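Local coordinates for protein CrataBL (Crataeva tapia, PDB 4IHZ) that inhibits trypsin and probably, more strongly, factor Xa, and probably also acts as a lectin for glucose and N-acetylglucosamine, at residues L11-R16 and P155-F160; S15-S20 and Q40-P45; D36-L41 and R147-R152; W111-R116 and V124-G129. One frame throughout, in Å; residues are numbered along the deposited sequence. Where two conformers were deposited one is given.

Contact 1 (L11-R16 and P155-F160)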
loop_
_atom_site.group_PDB
_atom_site.type_symbol
_atom_site.label_atom_id
_atom_site.label_comp_id
_atom_site.label_asym_id
_atom_site.label_seq_id
_atom_site.Cartn_x
_atom_site.Cartn_y
_atom_site.Cartn_z
ATOM N N LEU A 11 3.109 -20.828 8.975
ATOM C CA LEU A 11 2.386 -21.573 9.999
ATOM C C LEU A 11 3.336 -21.919 11.125
ATOM O O LEU A 11 4.510 -22.181 10.862
ATOM C CB LEU A 11 1.819 -22.863 9.395
ATOM C CG LEU A 11 0.685 -22.568 8.398
ATOM C CD1 LEU A 11 0.545 -23.728 7.469
ATOM C CD2 LEU A 11 -0.634 -22.341 9.187
ATOM N N PRO A 12 2.851 -21.930 12.382
ATOM C CA PRO A 12 3.695 -22.493 13.442
ATOM C C PRO A 12 4.101 -23.922 13.091
ATOM O O PRO A 12 3.357 -24.666 12.452
ATOM C CB PRO A 12 2.764 -22.498 14.655
ATOM C CG PRO A 12 1.649 -21.480 14.293
ATOM C CD PRO A 12 1.471 -21.714 12.847
ATOM N N SER A 13 5.311 -24.289 13.512
ATOM C CA SER A 13 5.838 -25.598 13.180
ATOM C C SER A 13 4.968 -26.730 13.677
ATOM O O SER A 13 4.950 -27.784 13.043
ATOM C CB SER A 13 7.260 -25.713 13.706
ATOM O OG SER A 13 8.074 -24.995 12.800
ATOM N N THR A 14 4.275 -26.528 14.803
ATOM C CA THR A 14 3.435 -27.586 15.358
ATOM C C THR A 14 1.946 -27.259 15.528
ATOM O O THR A 14 1.278 -27.833 16.417
ATOM C CB THR A 14 3.975 -28.105 16.691
ATOM O OG1 THR A 14 3.894 -27.065 17.671
ATOM C CG2 THR A 14 5.429 -28.583 16.542
ATOM N N SER A 15 1.425 -26.373 14.673
ATOM C CA SER A 15 0.039 -25.889 14.805
ATOM C C SER A 15 -0.511 -25.601 13.414
ATOM O O SER A 15 0.266 -25.353 12.490
ATOM C CB SER A 15 0.061 -24.580 15.606
ATOM O OG SER A 15 -1.112 -23.844 15.462
ATOM N N ARG A 16 -1.841 -25.602 13.280
ATOM C CA ARG A 16 -2.488 -25.226 12.031
ATOM C C ARG A 16 -2.992 -23.788 12.087
ATOM O O ARG A 16 -3.622 -23.341 11.145
ATOM C CB ARG A 16 -3.719 -26.104 11.726
ATOM C CG ARG A 16 -3.425 -27.578 11.575
ATOM C CD ARG A 16 -4.650 -28.300 11.000
ATOM N NE ARG A 16 -5.788 -28.410 11.927
ATOM C CZ ARG A 16 -6.847 -27.586 11.976
ATOM N NH1 ARG A 16 -6.940 -26.512 11.171
ATOM N NH2 ARG A 16 -7.822 -27.824 12.859
ATOM N N PRO A 155 11.918 -16.563 19.358
ATOM C CA PRO A 155 11.425 -16.915 18.028
ATOM C C PRO A 155 10.256 -17.886 18.038
ATOM O O PRO A 155 10.220 -18.805 18.858
ATOM C CB PRO A 155 12.627 -17.549 17.348
ATOM C CG PRO A 155 13.475 -18.076 18.487
ATOM C CD PRO A 155 13.252 -17.129 19.646
ATOM N N LEU A 156 9.315 -17.638 17.139
ATOM C CA LEU A 156 8.293 -18.629 16.810
ATOM C C LEU A 156 8.851 -19.559 15.741
ATOM O O LEU A 156 9.227 -19.111 14.649
ATOM C CB LEU A 156 7.032 -17.922 16.270
ATOM C CG LEU A 156 5.926 -18.894 15.826
ATOM C CD1 LEU A 156 5.334 -19.706 16.962
ATOM C CD2 LEU A 156 4.844 -18.092 15.097
ATOM N N ALA A 157 8.926 -20.859 16.026
ATOM C CA ALA A 157 9.270 -21.806 14.953
ATOM C C ALA A 157 8.150 -21.907 13.921
ATOM O O ALA A 157 6.989 -22.166 14.277
ATOM C CB ALA A 157 9.556 -23.199 15.509
ATOM N N VAL A 158 8.525 -21.745 12.661
ATOM C CA VAL A 158 7.538 -21.758 11.581
ATOM C C VAL A 158 7.949 -22.661 10.449
ATOM O O VAL A 158 9.125 -23.030 10.276
ATOM C CB VAL A 158 7.246 -20.308 10.985
ATOM C CG1 VAL A 158 6.682 -19.378 12.082
ATOM C CG2 VAL A 158 8.535 -19.693 10.316
ATOM N N ARG A 159 6.931 -23.005 9.663
ATOM C CA ARG A 159 7.071 -23.746 8.438
ATOM C C ARG A 159 6.291 -22.978 7.379
ATOM O O ARG A 159 5.505 -22.074 7.701
ATOM C CB ARG A 159 6.482 -25.147 8.632
ATOM C CG ARG A 159 4.994 -25.125 9.072
ATOM C CD ARG A 159 4.531 -26.523 9.578
ATOM N NE ARG A 159 3.167 -26.444 10.118
ATOM C CZ ARG A 159 2.058 -26.628 9.406
ATOM N NH1 ARG A 159 2.120 -26.982 8.119
ATOM N NH2 ARG A 159 0.865 -26.490 9.982
ATOM N N PHE A 160 6.479 -23.357 6.126
ATOM C CA PHE A 160 5.867 -22.619 5.028
ATOM C C PHE A 160 5.152 -23.600 4.131
ATOM O O PHE A 160 5.745 -24.574 3.666
ATOM C CB PHE A 160 6.916 -21.843 4.234
ATOM C CG PHE A 160 7.754 -20.921 5.082
ATOM C CD1 PHE A 160 7.230 -19.716 5.535
ATOM C CD2 PHE A 160 9.059 -21.270 5.461
ATOM C CE1 PHE A 160 7.985 -18.855 6.326
ATOM C CE2 PHE A 160 9.832 -20.414 6.249
ATOM C CZ PHE A 160 9.304 -19.195 6.685
#
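L11 and R159 form a hydrogen-bonded antiparallel pair: L11 N gives to R159 O at 3.0 Å, and R159 N gives to L11 O at 2.8 Å. A third backbone bond, S13 N to A157 O at 2.8 Å, continues the pairing beyond P12. Proline suits that intervening place, because P12 lies across from V158 in a non-hydrogen-bonded pair where no N-H is called for, and its CA makes a CA-H...O contact of 3.4 Å with A157 O. In the β-trefoil this pairing joins strand 8-12 near the start of the chain to strand 158-162 near its end, just where P12 to S15 make a type I turn. Side-chain bonds tie that turn to the last strand. R159 NE gives to P12 O at 2.9 Å, which lies 22° out of the guanidinium plane, whereas NH2 reaches S15 O at 2.8 Å almost in that plane but above the plane of the carbonyl. R159 has CG between its backbone N and carbonyl carbon (chi1 57°), and from there the extended chain carries the long arginine across L11 to the turn. Apolar contact is made on the guanidinium face, where L11 CB sits toward the rim and L11 CD1 comes to 3.7 Å from R159 NH1. On another side, P12 CB meets L156 CD1 loosely, at 4.4 Å.

Contact 2 (S15-S20 and Q40-P45)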
loop_
_atom_site.group_PDB
_atom_site.type_symbol
_atom_site.label_atom_id
_atom_site.label_comp_id
_atom_site.label_asym_id
_atom_site.label_seq_id
_atom_site.Cartn_x
_atom_site.Cartn_y
_atom_site.Cartn_z
ATOM N N SER A 15 1.425 -26.373 14.673
ATOM C CA SER A 15 0.039 -25.889 14.805
ATOM C C SER A 15 -0.511 -25.601 13.414
ATOM O O SER A 15 0.266 -25.353 12.490
ATOM C CB SER A 15 0.061 -24.580 15.606
ATOM O OG SER A 15 -1.112 -23.844 15.462
ATOM N N ARG A 16 -1.841 -25.602 13.280
ATOM C CA ARG A 16 -2.488 -25.226 12.031
ATOM C C ARG A 16 -2.992 -23.788 12.087
ATOM O O ARG A 16 -3.622 -23.341 11.145
ATOM C CB ARG A 16 -3.719 -26.104 11.726
ATOM C CG ARG A 16 -3.425 -27.578 11.575
ATOM C CD ARG A 16 -4.650 -28.300 11.000
ATOM N NE ARG A 16 -5.788 -28.410 11.927
ATOM C CZ ARG A 16 -6.847 -27.586 11.976
ATOM N NH1 ARG A 16 -6.940 -26.512 11.171
ATOM N NH2 ARG A 16 -7.822 -27.824 12.859
ATOM N N ALA A 17 -2.776 -23.092 13.194
ATOM C CA ALA A 17 -3.313 -21.727 13.332
ATOM C C ALA A 17 -2.341 -20.729 12.671
ATOM O O ALA A 17 -1.301 -20.385 13.246
ATOM C CB ALA A 17 -3.483 -21.401 14.844
ATOM N N GLY A 18 -2.686 -20.305 11.451
ATOM C CA GLY A 18 -1.852 -19.350 10.735
ATOM C C GLY A 18 -2.258 -17.909 11.020
ATOM O O GLY A 18 -2.768 -17.562 12.106
ATOM N N PHE A 19 -1.934 -17.041 10.078
ATOM C CA PHE A 19 -1.882 -15.603 10.350
ATOM C C PHE A 19 -2.494 -14.765 9.296
ATOM O O PHE A 19 -2.473 -15.109 8.095
ATOM C CB PHE A 19 -0.406 -15.164 10.490
ATOM C CG PHE A 19 0.291 -15.813 11.656
ATOM C CD1 PHE A 19 0.183 -15.293 12.921
ATOM C CD2 PHE A 19 0.981 -17.001 11.450
ATOM C CE1 PHE A 19 0.831 -15.931 14.000
ATOM C CE2 PHE A 19 1.595 -17.632 12.501
ATOM C CZ PHE A 19 1.514 -17.120 13.768
ATOM N N SER A 20 -3.083 -13.644 9.717
ATOM C CA SER A 20 -3.672 -12.710 8.741
ATOM C C SER A 20 -3.447 -11.283 9.209
ATOM O O SER A 20 -3.544 -11.023 10.406
ATOM C CB SER A 20 -5.186 -12.976 8.666
ATOM O OG SER A 20 -5.857 -11.939 7.922
ATOM N N GLN A 40 -2.973 -14.124 14.762
ATOM C CA GLN A 40 -3.140 -15.531 14.577
ATOM C C GLN A 40 -4.610 -15.935 14.556
ATOM O O GLN A 40 -5.410 -15.474 15.372
ATOM C CB GLN A 40 -2.390 -16.271 15.698
ATOM C CG GLN A 40 -2.257 -17.765 15.406
ATOM C CD GLN A 40 -1.411 -18.466 16.411
ATOM O OE1 GLN A 40 -1.420 -18.129 17.613
ATOM N NE2 GLN A 40 -0.686 -19.474 15.955
ATOM N N LEU A 41 -4.967 -16.785 13.609
ATOM C CA LEU A 41 -6.351 -17.245 13.511
ATOM C C LEU A 41 -6.498 -18.526 14.308
ATOM O O LEU A 41 -6.204 -19.614 13.824
ATOM C CB LEU A 41 -6.664 -17.528 12.036
ATOM C CG LEU A 41 -6.535 -16.356 11.067
ATOM C CD1 LEU A 41 -6.985 -16.778 9.685
ATOM C CD2 LEU A 41 -7.424 -15.249 11.519
ATOM N N ARG A 42 -6.873 -18.379 15.585
ATOM C CA ARG A 42 -6.795 -19.499 16.533
ATOM C C ARG A 42 -8.027 -20.358 16.767
ATOM O O ARG A 42 -7.911 -21.573 17.008
ATOM C CB ARG A 42 -6.390 -18.929 17.880
ATOM C CG ARG A 42 -4.974 -18.555 17.948
ATOM C CD ARG A 42 -4.621 -18.375 19.384
ATOM N NE ARG A 42 -5.342 -17.235 19.908
ATOM C CZ ARG A 42 -5.376 -16.966 21.212
ATOM N NH1 ARG A 42 -4.734 -17.810 22.053
ATOM N NH2 ARG A 42 -6.029 -15.875 21.644
ATOM N N PHE A 43 -9.199 -19.728 16.766
ATOM C CA PHE A 43 -10.404 -20.401 17.246
ATOM C C PHE A 43 -11.537 -20.220 16.251
ATOM O O PHE A 43 -12.290 -19.231 16.334
ATOM C CB PHE A 43 -10.794 -19.828 18.607
ATOM C CG PHE A 43 -9.718 -19.986 19.658
ATOM C CD1 PHE A 43 -9.138 -18.876 20.254
ATOM C CD2 PHE A 43 -9.283 -21.255 20.053
ATOM C CE1 PHE A 43 -8.145 -19.021 21.219
ATOM C CE2 PHE A 43 -8.277 -21.407 21.031
ATOM C CZ PHE A 43 -7.715 -20.306 21.612
ATOM N N PRO A 44 -11.687 -21.172 15.307
ATOM C CA PRO A 44 -10.919 -22.388 15.121
ATOM C C PRO A 44 -9.628 -22.054 14.354
ATOM O O PRO A 44 -9.541 -20.963 13.747
ATOM C CB PRO A 44 -11.853 -23.245 14.249
ATOM C CG PRO A 44 -12.573 -22.239 13.411
ATOM C CD PRO A 44 -12.703 -21.002 14.247
ATOM N N PRO A 45 -8.626 -22.942 14.431
ATOM C CA PRO A 45 -7.387 -22.677 13.725
ATOM C C PRO A 45 -7.647 -22.637 12.231
ATOM O O PRO A 45 -8.251 -23.540 11.648
ATOM C CB PRO A 45 -6.466 -23.847 14.092
ATOM C CG PRO A 45 -7.231 -24.721 14.997
ATOM C CD PRO A 45 -8.636 -24.261 15.098
#
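F19 and Q40 form a non-hydrogen-bonded antiparallel pair in the short sheet of strands 19-21 and 38-40, one of the small sheets of the β-trefoil. Beside them G18 O receives L41 N at 2.8 Å and also makes a CA-H...O contact with Q40 CA. The Q40 side chain stretches out, CG anti to the backbone N (chi1 -167°), and its NE2 gives to A17 O at 2.9 Å, with that oxygen close to the amide plane. Since OE1 is taken by R147, both ends of the carboxamide are held and its flip is fixed, a task glutamine meets by being donor and acceptor at once. The F19 ring runs nearly parallel to this amide (planes 8° apart), CE1 3.7 Å from Q40 CB. The small A17 lets its CB come close to L41 O (3.4 Å) and P45 CB (3.9 Å), while A17 N is caught by S15 OG in an ST turn. R16 lays one guanidinium face against P45 CB and bonds P45 O through NH1 at a long 3.3 Å. Around the contact, F19 packs on P12 of strand 8-12 and I138 of strand 134-139, and S20 and L41 touch R25 of helix 22-26.

Contact 3 (D36-L41 and R147-R152)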
loop_
_atom_site.group_PDB
_atom_site.type_symbol
_atom_site.label_atom_id
_atom_site.label_comp_id
_atom_site.label_asym_id
_atom_site.label_seq_id
_atom_site.Cartn_x
_atom_site.Cartn_y
_atom_site.Cartn_z
ATOM N N ASP A 36 -1.549 -2.090 11.533
ATOM C CA ASP A 36 -2.268 -3.252 11.033
ATOM C C ASP A 36 -1.433 -4.485 11.380
ATOM O O ASP A 36 -0.535 -4.870 10.640
ATOM C CB ASP A 36 -2.470 -3.119 9.522
ATOM C CG ASP A 36 -3.386 -4.200 8.952
ATOM O OD1 ASP A 36 -4.432 -4.505 9.579
ATOM O OD2 ASP A 36 -3.058 -4.758 7.860
ATOM N N LEU A 37 -1.746 -5.071 12.531
ATOM C CA LEU A 37 -0.992 -6.202 13.065
ATOM C C LEU A 37 -1.176 -7.448 12.235
ATOM O O LEU A 37 -2.138 -7.560 11.467
ATOM C CB LEU A 37 -1.473 -6.492 14.500
ATOM C CG LEU A 37 -1.292 -5.353 15.480
ATOM C CD1 LEU A 37 -2.056 -5.793 16.719
ATOM C CD2 LEU A 37 0.185 -5.082 15.798
ATOM N N ILE A 38 -0.277 -8.417 12.426
ATOM C CA ILE A 38 -0.446 -9.723 11.798
ATOM C C ILE A 38 -0.853 -10.636 12.954
ATOM O O ILE A 38 -0.042 -10.888 13.868
ATOM C CB ILE A 38 0.901 -10.234 11.199
ATOM C CG1 ILE A 38 1.448 -9.283 10.116
ATOM C CG2 ILE A 38 0.742 -11.674 10.646
ATOM C CD1 ILE A 38 0.503 -9.076 8.961
ATOM N N THR A 39 -2.095 -11.110 12.939
ATOM C CA THR A 39 -2.628 -11.840 14.086
ATOM C C THR A 39 -2.937 -13.285 13.747
ATOM O O THR A 39 -3.175 -13.635 12.583
ATOM C CB THR A 39 -3.879 -11.180 14.697
ATOM O OG1 THR A 39 -4.866 -11.030 13.676
ATOM C CG2 THR A 39 -3.497 -9.787 15.289
ATOM N N GLN A 40 -2.973 -14.124 14.762
ATOM C CA GLN A 40 -3.140 -15.531 14.577
ATOM C C GLN A 40 -4.610 -15.935 14.556
ATOM O O GLN A 40 -5.410 -15.474 15.372
ATOM C CB GLN A 40 -2.390 -16.271 15.698
ATOM C CG GLN A 40 -2.257 -17.765 15.406
ATOM C CD GLN A 40 -1.411 -18.466 16.411
ATOM O OE1 GLN A 40 -1.420 -18.129 17.613
ATOM N NE2 GLN A 40 -0.686 -19.474 15.955
ATOM N N LEU A 41 -4.967 -16.785 13.609
ATOM C CA LEU A 41 -6.351 -17.245 13.511
ATOM C C LEU A 41 -6.498 -18.526 14.308
ATOM O O LEU A 41 -6.204 -19.614 13.824
ATOM C CB LEU A 41 -6.664 -17.528 12.036
ATOM C CG LEU A 41 -6.535 -16.356 11.067
ATOM C CD1 LEU A 41 -6.985 -16.778 9.685
ATOM C CD2 LEU A 41 -7.424 -15.249 11.519
ATOM N N ARG A 147 -3.496 -12.896 19.396
ATOM C CA ARG A 147 -2.045 -13.008 19.393
ATOM C C ARG A 147 -1.490 -12.414 18.152
ATOM O O ARG A 147 -2.065 -12.601 17.064
ATOM C CB ARG A 147 -1.629 -14.464 19.508
ATOM C CG ARG A 147 -2.339 -15.133 20.692
ATOM C CD ARG A 147 -1.527 -16.214 21.317
ATOM N NE ARG A 147 -1.114 -17.243 20.378
ATOM C CZ ARG A 147 -0.409 -18.308 20.737
ATOM N NH1 ARG A 147 -0.088 -18.485 22.024
ATOM N NH2 ARG A 147 -0.055 -19.207 19.845
ATOM N N TYR A 148 -0.379 -11.709 18.270
ATOM C CA TYR A 148 0.173 -10.965 17.123
ATOM C C TYR A 148 1.657 -11.220 17.024
ATOM O O TYR A 148 2.308 -11.581 18.003
ATOM C CB TYR A 148 -0.111 -9.459 17.273
ATOM C CG TYR A 148 0.424 -8.863 18.547
ATOM C CD1 TYR A 148 1.721 -8.344 18.580
ATOM C CD2 TYR A 148 -0.358 -8.816 19.683
ATOM C CE1 TYR A 148 2.230 -7.796 19.768
ATOM C CE2 TYR A 148 0.144 -8.283 20.853
ATOM C CZ TYR A 148 1.420 -7.750 20.861
ATOM O OH TYR A 148 1.936 -7.217 22.016
ATOM N N LEU A 149 2.201 -11.034 15.837
ATOM C CA LEU A 149 3.643 -11.200 15.592
ATOM C C LEU A 149 4.423 -9.946 15.997
ATOM O O LEU A 149 3.971 -8.832 15.781
ATOM C CB LEU A 149 3.892 -11.549 14.120
ATOM C CG LEU A 149 3.325 -12.862 13.615
ATOM C CD1 LEU A 149 3.774 -12.932 12.169
ATOM C CD2 LEU A 149 3.868 -14.057 14.425
ATOM N N ALA A 150 5.575 -10.158 16.642
ATOM C CA ALA A 150 6.395 -9.040 17.138
ATOM C C ALA A 150 7.856 -9.451 17.178
ATOM O O ALA A 150 8.186 -10.588 17.510
ATOM C CB ALA A 150 5.934 -8.651 18.496
ATOM N N PRO A 151 8.753 -8.510 16.870
ATOM C CA PRO A 151 10.186 -8.868 16.864
ATOM C C PRO A 151 10.801 -8.646 18.239
ATOM O O PRO A 151 11.396 -7.603 18.519
ATOM C CB PRO A 151 10.771 -7.917 15.811
ATOM C CG PRO A 151 9.903 -6.687 15.914
ATOM C CD PRO A 151 8.506 -7.174 16.300
ATOM N N ARG A 152 10.648 -9.641 19.108
ATOM C CA ARG A 152 11.088 -9.469 20.491
ATOM C C ARG A 152 12.028 -10.557 20.941
ATOM O O ARG A 152 12.075 -10.886 22.156
ATOM C CB ARG A 152 9.881 -9.338 21.415
ATOM C CG ARG A 152 9.062 -8.120 21.068
ATOM C CD ARG A 152 8.013 -7.741 22.082
ATOM N NE ARG A 152 7.098 -6.769 21.489
ATOM C CZ ARG A 152 5.912 -6.444 21.991
ATOM N NH1 ARG A 152 5.485 -6.983 23.139
ATOM N NH2 ARG A 152 5.151 -5.572 21.346
HETATM O O HOH W 1 1.744 -8.033 14.443
HETATM O O HOH W 2 -4.967 -14.703 17.824
#
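The guanidinium of R147 and the carboxamide of Q40 lie side by side and nearly coplanar, 10° apart, with Q40 OE1 at the guanidinium edge. R147 grips this one oxygen side-on: NE gives to it at 2.9 Å from almost straight beyond the C=O bond, and NH2 gives at 2.8 Å on a lone pair in the carbonyl plane. An arginine suits the place because two neighbouring N-H groups can share one acceptor and hold it flat. The other flat group, the Y148 ring, has R152 NH2 in plane at its edge and meets H94 edge-to-face, while its OH bonds V141 O. In the β-trefoil the contact joins two sheets, strand 38-40 of the small one and strand 148-151, an outer strand of the four-stranded one. The strands meet at 126°, and such a splay goes with a single bridge, T39 to Y148. The bridge is flanked by bonds from L149 N to I38 O (3.0 Å) and from Q40 N to R147 O (2.9 Å). Branched side chains fill the buried sides: I38 CG2 presses on L149 CD1 at 3.6 Å, and T39 turns its methyl to Y148 CB while its OG1 bonds R25 and D22. Beyond the bridge the strands draw apart and a water enters, accepting from R147 N at 2.8 Å and donating to Q40 O at 2.6 Å.

Contact 4 (W111-R116 and V124-G129). With SO4 (sulfate ion), chain D.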
loop_
_atom_site.group_PDB
_atom_site.type_symbol
_atom_site.label_atom_id
_atom_site.label_comp_id
_atom_site.label_asym_id
_atom_site.label_seq_id
_atom_site.Cartn_x
_atom_site.Cartn_y
_atom_site.Cartn_z
ATOM N N TRP A 111 13.097 -4.875 5.997
ATOM C CA TRP A 111 13.874 -6.084 5.792
ATOM C C TRP A 111 13.666 -7.149 6.857
ATOM O O TRP A 111 13.865 -6.915 8.074
ATOM C CB TRP A 111 15.368 -5.733 5.692
ATOM C CG TRP A 111 15.661 -4.820 4.508
ATOM C CD1 TRP A 111 16.097 -3.522 4.557
ATOM C CD2 TRP A 111 15.502 -5.136 3.112
ATOM N NE1 TRP A 111 16.244 -3.014 3.284
ATOM C CE2 TRP A 111 15.892 -3.974 2.374
ATOM C CE3 TRP A 111 15.080 -6.277 2.407
ATOM C CZ2 TRP A 111 15.880 -3.930 0.970
ATOM C CZ3 TRP A 111 15.060 -6.230 0.999
ATOM C CH2 TRP A 111 15.455 -5.057 0.298
ATOM N N PHE A 112 13.276 -8.321 6.380
ATOM C CA PHE A 112 13.209 -9.521 7.229
ATOM C C PHE A 112 14.154 -10.557 6.655
ATOM O O PHE A 112 14.658 -10.405 5.531
ATOM C CB PHE A 112 11.777 -10.081 7.205
ATOM C CG PHE A 112 10.756 -9.171 7.821
ATOM C CD1 PHE A 112 10.316 -9.400 9.128
ATOM C CD2 PHE A 112 10.202 -8.092 7.087
ATOM C CE1 PHE A 112 9.368 -8.588 9.712
ATOM C CE2 PHE A 112 9.250 -7.257 7.659
ATOM C CZ PHE A 112 8.806 -7.503 8.955
ATOM N N ARG A 113 14.378 -11.637 7.401
ATOM C CA ARG A 113 15.058 -12.789 6.840
ATOM C C ARG A 113 14.373 -14.041 7.333
ATOM O O ARG A 113 13.740 -14.030 8.386
ATOM C CB ARG A 113 16.544 -12.855 7.282
ATOM C CG ARG A 113 17.319 -11.620 6.862
ATOM C CD ARG A 113 18.748 -11.668 7.384
ATOM N NE ARG A 113 19.388 -10.418 6.990
ATOM C CZ ARG A 113 20.687 -10.175 7.082
ATOM N NH1 ARG A 113 21.507 -11.107 7.566
ATOM N NH2 ARG A 113 21.148 -9.000 6.687
ATOM N N ILE A 114 14.536 -15.116 6.565
ATOM C CA ILE A 114 14.121 -16.462 6.986
ATOM C C ILE A 114 15.406 -17.174 7.425
ATOM O O ILE A 114 16.372 -17.242 6.657
ATOM C CB ILE A 114 13.480 -17.241 5.837
ATOM C CG1 ILE A 114 12.197 -16.530 5.383
ATOM C CG2 ILE A 114 13.157 -18.689 6.284
ATOM C CD1 ILE A 114 11.564 -17.122 4.089
ATOM N N GLU A 115 15.423 -17.653 8.662
ATOM C CA GLU A 115 16.618 -18.373 9.174
ATOM C C GLU A 115 16.245 -19.741 9.635
ATOM O O GLU A 115 15.134 -19.949 10.119
ATOM C CB GLU A 115 17.290 -17.606 10.311
ATOM C CG GLU A 115 17.859 -16.257 9.839
ATOM C CD GLU A 115 18.483 -15.408 10.922
ATOM O OE1 GLU A 115 18.476 -15.801 12.114
ATOM O OE2 GLU A 115 18.969 -14.298 10.570
ATOM N N ARG A 116 17.180 -20.694 9.527
ATOM C CA ARG A 116 16.892 -22.005 10.114
ATOM C C ARG A 116 16.841 -21.925 11.636
ATOM O O ARG A 116 17.574 -21.165 12.260
ATOM C CB ARG A 116 17.913 -23.057 9.702
ATOM C CG ARG A 116 17.880 -23.331 8.214
ATOM C CD ARG A 116 18.627 -24.601 7.891
ATOM N NE ARG A 116 18.445 -24.951 6.473
ATOM C CZ ARG A 116 17.355 -25.550 5.979
ATOM N NH1 ARG A 116 16.333 -25.881 6.760
ATOM N NH2 ARG A 116 17.287 -25.792 4.676
ATOM N N VAL A 124 13.017 -13.280 11.162
ATOM C CA VAL A 124 13.699 -12.256 11.945
ATOM C C VAL A 124 13.468 -10.933 11.226
ATOM O O VAL A 124 13.232 -10.904 10.010
ATOM C CB VAL A 124 15.232 -12.555 12.106
ATOM C CG1 VAL A 124 15.430 -13.954 12.702
ATOM C CG2 VAL A 124 15.934 -12.403 10.764
ATOM N N HIS A 125 13.533 -9.841 11.966
ATOM C CA HIS A 125 13.456 -8.530 11.318
ATOM C C HIS A 125 14.810 -7.874 11.538
ATOM O O HIS A 125 15.365 -7.978 12.623
ATOM C CB HIS A 125 12.356 -7.680 11.931
ATOM C CG HIS A 125 12.263 -6.323 11.311
ATOM N ND1 HIS A 125 12.736 -5.188 11.936
ATOM C CD2 HIS A 125 11.805 -5.928 10.099
ATOM C CE1 HIS A 125 12.548 -4.143 11.146
ATOM N NE2 HIS A 125 12.009 -4.570 10.015
ATOM N N CYS A 126 15.304 -7.178 10.520
ATOM C CA CYS A 126 16.684 -6.684 10.554
ATOM C C CYS A 126 16.632 -5.199 10.370
ATOM O O CYS A 126 16.483 -4.719 9.254
ATOM C CB CYS A 126 17.512 -7.323 9.443
ATOM S SG CYS A 126 17.544 -9.135 9.554
ATOM N N PRO A 127 16.739 -4.458 11.480
ATOM C CA PRO A 127 16.778 -3.018 11.357
ATOM C C PRO A 127 17.857 -2.598 10.330
ATOM O O PRO A 127 18.996 -3.093 10.358
ATOM C CB PRO A 127 17.057 -2.564 12.789
ATOM C CG PRO A 127 16.580 -3.718 13.637
ATOM C CD PRO A 127 16.997 -4.901 12.862
ATOM N N ARG A 128 17.447 -1.743 9.402
ATOM C CA ARG A 128 18.295 -1.250 8.310
ATOM C C ARG A 128 18.856 -2.313 7.345
ATOM O O ARG A 128 19.801 -2.045 6.591
ATOM C CB ARG A 128 19.410 -0.396 8.895
ATOM C CG ARG A 128 18.869 0.640 9.871
ATOM C CD ARG A 128 20.005 1.491 10.387
ATOM N NE ARG A 128 19.658 2.125 11.652
ATOM C CZ ARG A 128 19.827 1.561 12.847
ATOM N NH1 ARG A 128 20.348 0.338 12.965
ATOM N NH2 ARG A 128 19.489 2.241 13.935
ATOM N N GLY A 129 18.271 -3.497 7.347
ATOM C CA GLY A 129 18.741 -4.587 6.494
ATOM C C GLY A 129 20.105 -5.111 6.920
ATOM O O GLY A 129 20.851 -5.656 6.109
HETATM S S SO4 D . 22.016 0.167 16.644
HETATM O O1 SO4 D . 21.450 1.378 17.232
HETATM O O2 SO4 D . 23.304 0.496 16.047
HETATM O O3 SO4 D . 22.197 -0.866 17.669
HETATM O O4 SO4 D . 21.102 -0.328 15.610
HETATM O O HOH W 3 14.339 -3.385 8.246
#
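R113 and V124 pair antiparallel with two backbone bonds, R113 N to V124 O at 2.9 Å and V124 N to R113 O at 3.0 Å, and C126 N to W111 O continues this β-hairpin of strands 112-117 and 120-125. On one face H125 makes a T-shaped stack on F112: its CG is anti to the backbone N (chi1 179°), which brings CD2 3.5 Å above the centre of the phenyl ring. On the other face the V124 methyls lie against R113 CB and the E115 carboxylate. R113 stretches past C126, its NE 3.4 Å from SG, and its NH2 makes a weak bond to G129 O. G129 has positive phi and no side chain, letting W111 CD1 come within 3.4 Å of its CA. R128 NH1 holds O4 of a sulfate, probably from the crystallisation liquor, at 2.8 Å. With C126 bonded to C133, R113 NE to N68 and H125 NE2 to G109 O, covalent and polar links fix the side chains of this hairpin end, and the last is consistent with a proton on NE2.

Overall arrangement
Contacts 1, 2 and 3 form a continuous group in one β-trefoil. Contacts 1 and 2 share S15 and R16, with centres 10 Å apart; contacts 2 and 3 share Q40 and L41, 11 Å apart, and both use the sheet of strands 19-21 and 38-40. Contact 4 stands on the far side of the chain's centre from contact 2, about 23 Å between centres. Even so, it reaches contact 1 through F160 and I114, and contact 3 through P151 and H125; strands of contacts 3 and 4 belong to one four-stranded sheet. Along the chain, contact 1 spans nearly everything, so early and late strands are tied together, while contact 4 is a local hairpin.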